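Local structure of 5-formaminoimidazole-4-carboxamide-1-(beta)-D-ribofuranosyl 5'-monophosphate synthetase (Methanocaldococcus jannaschii, 2R7L) at residues G129-E134 against K283-P288; S214-E219 against L351-I356. The protein catalyses the ATP- and formate-dependent formylation of AICAR to FAICAR without folates, a late step of purine biosynthesis. One frame throughout, in Å; residues are numbered along the deposited sequence.

Contact 1 (G129-E134 against K283-P288); sequences GKLLRE and KELVPP
Helix 125-135 passes the C-terminal end of helix 268-285 with Leu131 and Leu285 nearest in backbone, their CA atoms 7.7 Å apart, before segment 283-288 leaves helical geometry at Val286 and runs on through Pro287 and a cis peptide bond to Pro288. The contact packs the side of helix 125-135 on the last turn of helix 268-285, both within the ATP-grasp range of the sequence. Leu285 carries it, reaching across to Leu131 and Glu134, residues one turn apart on the other helix. Its CG stands anti to its own carbonyl carbon (chi1 -52°), which sends the isopropyl fork out towards helix 125-135. Methyl meets methyl where Leu285 CD1 lies 4.2 Å from Leu131 CD1, the two side chains crossing at a slant. Leu131 leaves its helix with CG anti to the backbone N (chi1 179°), and its buried end also packs on Leu278, Lys281 and Ala282 of helix 268-285 and on Met311 of strand 306-312. It thus touches helix 268-285 and strand 306-312 together, and its side chain lies about 10 Å from that of Glu310, a predicted magnesium ligand. The partly exposed Glu134 meets the same fork; its extended chain brings the carboxylate up to both methyls without polar bonding to Leu285. Lys130 pairs with Glu134 along the helix as a salt bridge, although the modelled separation is too short for its exact length to be trusted. Trp121 adds aromatic cover to Leu285 and Val286. Glu284 is salt-bridged to Lys281, and its OE1 stays 5.9 Å from Glu134 OE1, a like-charge neighbour not in contact. The two carboxylate oxygens face one methyl each: OE2 of Glu134 is 4.1 Å from Leu285 CD1, OE1 of Glu134 4.1 Å from Leu285 CD2.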
loop_
_atom_site.group_PDB
_atom_site.type_symbol
_atom_site.label_atom_id
_atom_site.label_comp_id
_atom_site.label_asym_id
_atom_site.label_seq_id
_atom_site.Cartn_x
_atom_site.Cartn_y
_atom_site.Cartn_z
ATOM N N GLY A 129 22.562 -32.704 -18.172
ATOM C CA GLY A 129 22.454 -33.992 -17.491
ATOM C C GLY A 129 23.636 -34.245 -16.580
ATOM O O GLY A 129 23.492 -34.808 -15.493
ATOM N N LYS A 130 24.814 -33.824 -17.029
ATOM C CA LYS A 130 26.026 -33.902 -16.217
ATOM C C LYS A 130 25.819 -33.118 -14.928
ATOM O O LYS A 130 26.035 -33.632 -13.827
ATOM C CB LYS A 130 27.216 -33.341 -17.002
ATOM C CG LYS A 130 28.543 -33.353 -16.259
ATOM C CD LYS A 130 29.687 -32.997 -17.207
ATOM C CE LYS A 130 31.009 -32.846 -16.468
ATOM N NZ LYS A 130 31.321 -34.025 -15.608
ATOM N N LEU A 131 25.379 -31.873 -15.075
ATOM C CA LEU A 131 25.116 -31.001 -13.932
ATOM C C LEU A 131 24.109 -31.609 -12.951
ATOM O O LEU A 131 24.382 -31.721 -11.751
ATOM C CB LEU A 131 24.633 -29.633 -14.426
ATOM C CG LEU A 131 24.271 -28.547 -13.406
ATOM C CD1 LEU A 131 25.317 -28.414 -12.297
ATOM C CD2 LEU A 131 24.085 -27.231 -14.136
ATOM N N LEU A 132 22.952 -32.009 -13.469
ATOM C CA LEU A 132 21.869 -32.533 -12.634
ATOM C C LEU A 132 22.228 -33.853 -11.989
ATOM O O LEU A 132 21.886 -34.106 -10.831
ATOM C CB LEU A 132 20.597 -32.704 -13.466
ATOM C CG LEU A 132 20.013 -31.420 -14.058
ATOM C CD1 LEU A 132 19.026 -31.745 -15.170
ATOM C CD2 LEU A 132 19.357 -30.557 -12.971
ATOM N N ARG A 133 22.910 -34.702 -12.754
ATOM C CA ARG A 133 23.378 -35.987 -12.255
ATOM C C ARG A 133 24.404 -35.775 -11.156
ATOM O O ARG A 133 24.305 -36.364 -10.079
ATOM C CB ARG A 133 23.973 -36.820 -13.401
ATOM C CG ARG A 133 24.879 -37.969 -12.955
ATOM C CD ARG A 133 25.234 -38.907 -14.112
ATOM N NE ARG A 133 25.727 -38.203 -15.297
ATOM C CZ ARG A 133 26.996 -37.850 -15.486
ATOM N NH1 ARG A 133 27.911 -38.127 -14.560
ATOM N NH2 ARG A 133 27.349 -37.215 -16.599
ATOM N N GLU A 134 25.383 -34.916 -11.423
ATOM C CA GLU A 134 26.434 -34.634 -10.446
ATOM C C GLU A 134 25.927 -33.881 -9.217
ATOM O O GLU A 134 26.418 -34.091 -8.106
ATOM C CB GLU A 134 27.585 -33.875 -11.097
ATOM C CG GLU A 134 28.356 -34.698 -12.107
ATOM C CD GLU A 134 29.745 -34.158 -12.339
ATOM O OE1 GLU A 134 30.465 -33.925 -11.340
ATOM O OE2 GLU A 134 30.115 -33.970 -13.517
ATOM N N LYS A 283 28.729 -24.243 -8.890
ATOM C CA LYS A 283 29.871 -23.455 -8.433
ATOM C C LYS A 283 31.182 -24.141 -8.827
ATOM O O LYS A 283 32.107 -23.491 -9.317
ATOM C CB LYS A 283 29.811 -23.247 -6.920
ATOM C CG LYS A 283 28.865 -22.137 -6.483
ATOM C CD LYS A 283 28.744 -22.073 -4.970
ATOM C CE LYS A 283 27.916 -20.872 -4.539
ATOM N NZ LYS A 283 27.299 -21.105 -3.207
ATOM N N GLU A 284 31.242 -25.456 -8.619
ATOM C CA GLU A 284 32.412 -26.262 -8.973
ATOM C C GLU A 284 32.597 -26.393 -10.480
ATOM O O GLU A 284 33.703 -26.233 -10.988
ATOM C CB GLU A 284 32.305 -27.658 -8.359
ATOM C CG GLU A 284 32.198 -27.683 -6.848
ATOM C CD GLU A 284 31.901 -29.073 -6.328
ATOM O OE1 GLU A 284 31.818 -30.001 -7.158
ATOM O OE2 GLU A 284 31.747 -29.244 -5.098
ATOM N N LEU A 285 31.509 -26.678 -11.194
ATOM C CA LEU A 285 31.593 -26.986 -12.620
ATOM C C LEU A 285 31.657 -25.767 -13.534
ATOM O O LEU A 285 32.285 -25.822 -14.597
ATOM C CB LEU A 285 30.441 -27.902 -13.053
ATOM C CG LEU A 285 30.195 -29.197 -12.267
ATOM C CD1 LEU A 285 29.116 -30.031 -12.957
ATOM C CD2 LEU A 285 31.477 -30.007 -12.091
ATOM N N VAL A 286 30.999 -24.673 -13.148
ATOM C CA VAL A 286 31.025 -23.464 -13.979
ATOM C C VAL A 286 31.077 -22.176 -13.147
ATOM O O VAL A 286 30.070 -21.479 -13.028
ATOM C CB VAL A 286 29.787 -23.372 -14.909
ATOM C CG1 VAL A 286 30.164 -22.718 -16.229
ATOM C CG2 VAL A 286 29.168 -24.741 -15.139
ATOM N N PRO A 287 32.259 -21.842 -12.594
ATOM C CA PRO A 287 32.382 -20.694 -11.687
ATOM C C PRO A 287 31.948 -19.371 -12.327
ATOM O O PRO A 287 32.244 -19.126 -13.504
ATOM C CB PRO A 287 33.878 -20.669 -11.353
ATOM C CG PRO A 287 34.347 -22.073 -11.610
ATOM C CD PRO A 287 33.552 -22.520 -12.797
ATOM N N PRO A 288 31.251 -18.513 -11.555
ATOM C CA PRO A 288 30.867 -18.685 -10.150
ATOM C C PRO A 288 29.603 -19.510 -9.908
ATOM O O PRO A 288 29.135 -19.594 -8.772
ATOM C CB PRO A 288 30.623 -17.250 -9.689
ATOM C CG PRO A 288 30.143 -16.554 -10.911
ATOM C CD PRO A 288 30.818 -17.208 -12.085
#

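Contact 2 (S214-E219 against L351-I356); sequences SPLKDE and LQLDMI
Flat groups have no part in the meeting of Leu216 with Leu353 and Met355: no ring, amide or carboxylate offers a face or edge across it, and the touch is aliphatic throughout. Leu216 spreads its two methyls over two partners. CD1 approaches Leu353 CD1 at 4.3 Å, while CD2 sits 4.2 Å from Met355 CB, near the root of that side chain. With CG anti to the carbonyl carbon (chi1 -46°), Leu216 projects from its turn towards the end of helix 339-353, and Glu346 and Met349 of that helix also touch it. Met355 continues as an extended chain past Leu216. A second subunit closes over this patch, its own Leu353 and Met355 packing on their counterparts here, and Lys217 and Gln352 exchange contacts in both directions. The turn bearing Leu216 is braced from within: Ser214 OG accepts from Lys217 N at 3.0 Å (angle 154°), an ST motif, and also bonds to Glu346. Asp354, with positive phi (58°), belongs to a Schellman motif after the last helical turn and leads the chain round to Met355. The contact thus joins a beta-hairpin turn, closed between Ser214 and Glu219 with a G1 beta bulge, to a Schellman-capped helix end at a subunit interface of the hexamer.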
loop_
_atom_site.group_PDB
_atom_site.type_symbol
_atom_site.label_atom_id
_atom_site.label_comp_id
_atom_site.label_asym_id
_atom_site.label_seq_id
_atom_site.Cartn_x
_atom_site.Cartn_y
_atom_site.Cartn_z
ATOM N N SER A 214 21.022 -15.547 -4.849
ATOM C CA SER A 214 21.587 -14.240 -4.594
ATOM C C SER A 214 23.049 -14.393 -4.212
ATOM O O SER A 214 23.348 -14.902 -3.136
ATOM C CB SER A 214 20.839 -13.567 -3.448
ATOM O OG SER A 214 21.546 -12.415 -3.031
ATOM N N PRO A 215 23.959 -13.945 -5.088
ATOM C CA PRO A 215 25.396 -13.976 -4.826
ATOM C C PRO A 215 25.759 -13.027 -3.685
ATOM O O PRO A 215 26.720 -13.278 -2.954
ATOM C CB PRO A 215 26.021 -13.477 -6.139
ATOM C CG PRO A 215 24.924 -13.408 -7.130
ATOM C CD PRO A 215 23.634 -13.353 -6.394
ATOM N N LEU A 216 24.986 -11.950 -3.533
ATOM C CA LEU A 216 25.204 -10.998 -2.443
ATOM C C LEU A 216 24.888 -11.635 -1.098
ATOM O O LEU A 216 25.609 -11.429 -0.124
ATOM C CB LEU A 216 24.365 -9.736 -2.628
ATOM C CG LEU A 216 24.332 -9.058 -3.998
ATOM C CD1 LEU A 216 23.581 -7.743 -3.903
ATOM C CD2 LEU A 216 25.721 -8.842 -4.564
ATOM N N LYS A 217 23.808 -12.407 -1.039
ATOM C CA LYS A 217 23.405 -13.042 0.220
ATOM C C LYS A 217 23.895 -14.482 0.350
ATOM O O LYS A 217 23.765 -15.086 1.414
ATOM C CB LYS A 217 21.884 -13.014 0.377
ATOM C CG LYS A 217 21.294 -11.620 0.510
ATOM C CD LYS A 217 19.857 -11.683 0.994
ATOM C CE LYS A 217 18.934 -12.262 -0.064
ATOM N NZ LYS A 217 17.500 -12.184 0.353
ATOM N N ASP A 218 24.453 -15.021 -0.733
ATOM C CA ASP A 218 24.786 -16.443 -0.822
ATOM C C ASP A 218 23.606 -17.300 -0.380
ATOM O O ASP A 218 23.695 -18.056 0.589
ATOM C CB ASP A 218 26.025 -16.784 0.012
ATOM C CG ASP A 218 26.525 -18.195 -0.248
ATOM O OD1 ASP A 218 26.420 -18.651 -1.412
ATOM O OD2 ASP A 218 27.012 -18.844 0.708
ATOM N N GLU A 219 22.496 -17.173 -1.094
ATOM C CA GLU A 219 21.266 -17.835 -0.690
ATOM C C GLU A 219 20.429 -18.197 -1.907
ATOM O O GLU A 219 20.345 -17.427 -2.870
ATOM C CB GLU A 219 20.464 -16.920 0.238
ATOM C CG GLU A 219 19.322 -17.599 0.982
ATOM C CD GLU A 219 18.230 -16.617 1.382
ATOM O OE1 GLU A 219 17.321 -17.002 2.146
ATOM O OE2 GLU A 219 18.278 -15.454 0.927
ATOM N N LEU A 351 24.832 -2.386 -7.132
ATOM C CA LEU A 351 25.298 -1.023 -7.388
ATOM C C LEU A 351 25.550 -0.230 -6.100
ATOM O O LEU A 351 26.551 0.474 -5.988
ATOM C CB LEU A 351 24.297 -0.273 -8.260
ATOM C CG LEU A 351 24.244 -0.715 -9.717
ATOM C CD1 LEU A 351 23.030 -0.132 -10.420
ATOM C CD2 LEU A 351 25.533 -0.312 -10.418
ATOM N N GLN A 352 24.638 -0.348 -5.140
ATOM C CA GLN A 352 24.742 0.366 -3.870
ATOM C C GLN A 352 25.878 -0.136 -2.974
ATOM O O GLN A 352 26.419 0.623 -2.168
ATOM C CB GLN A 352 23.425 0.271 -3.094
ATOM C CG GLN A 352 22.277 1.068 -3.681
ATOM C CD GLN A 352 21.001 0.919 -2.868
ATOM O OE1 GLN A 352 20.949 0.147 -1.906
ATOM N NE2 GLN A 352 19.961 1.648 -3.258
ATOM N N LEU A 353 26.223 -1.415 -3.091
ATOM C CA LEU A 353 27.245 -2.006 -2.229
ATOM C C LEU A 353 28.582 -2.111 -2.949
ATOM O O LEU A 353 29.552 -2.619 -2.394
ATOM C CB LEU A 353 26.820 -3.390 -1.730
ATOM C CG LEU A 353 25.532 -3.533 -0.919
ATOM C CD1 LEU A 353 25.049 -4.964 -0.976
ATOM C CD2 LEU A 353 25.731 -3.098 0.517
ATOM N N ASP A 354 28.622 -1.624 -4.184
ATOM C CA ASP A 354 29.825 -1.698 -5.010
ATOM C C ASP A 354 30.263 -3.160 -5.180
ATOM O O ASP A 354 31.380 -3.543 -4.813
ATOM C CB ASP A 354 30.947 -0.850 -4.406
ATOM C CG ASP A 354 31.969 -0.418 -5.437
ATOM O OD1 ASP A 354 31.570 -0.127 -6.584
ATOM O OD2 ASP A 354 33.171 -0.364 -5.097
ATOM N N MET A 355 29.355 -3.968 -5.724
ATOM C CA MET A 355 29.573 -5.398 -5.909
ATOM C C MET A 355 28.975 -5.822 -7.229
ATOM O O MET A 355 28.455 -6.929 -7.358
ATOM C CB MET A 355 28.913 -6.194 -4.789
ATOM C CG MET A 355 29.589 -6.049 -3.450
ATOM S SD MET A 355 28.669 -6.894 -2.164
ATOM C CE MET A 355 29.838 -6.807 -0.824
ATOM N N ILE A 356 29.044 -4.936 -8.213
ATOM C CA ILE A 356 28.489 -5.233 -9.513
ATOM C C ILE A 356 29.201 -6.442 -10.112
ATOM O O ILE A 356 28.687 -7.089 -11.023
ATOM C CB ILE A 356 28.618 -4.034 -10.457
ATOM C CG1 ILE A 356 27.469 -4.035 -11.464
ATOM C CG2 ILE A 356 29.979 -4.031 -11.139
ATOM C CD1 ILE A 356 26.106 -4.060 -10.802
#

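From the N terminus the chain reaches 129-134, then 214-219, then 283-288 and finally 351-356, so the two contacts cross rather than nest. Contact 1 closes a loop of 148 residues and contact 2 one of 131. The first ties helix 125-135 to the end of helix 268-285; the second ties the hairpin turn between strands 205-214 and 219-230 to the end of helix 339-353. Their centres are about 22 Å apart, yet they are linked directly: Lys283 NZ forms a salt bridge of 3.2 Å with Asp218 OD1, which also hydrogen-bonds to Tyr213 OH. Only contact 2 reaches neighbouring subunits.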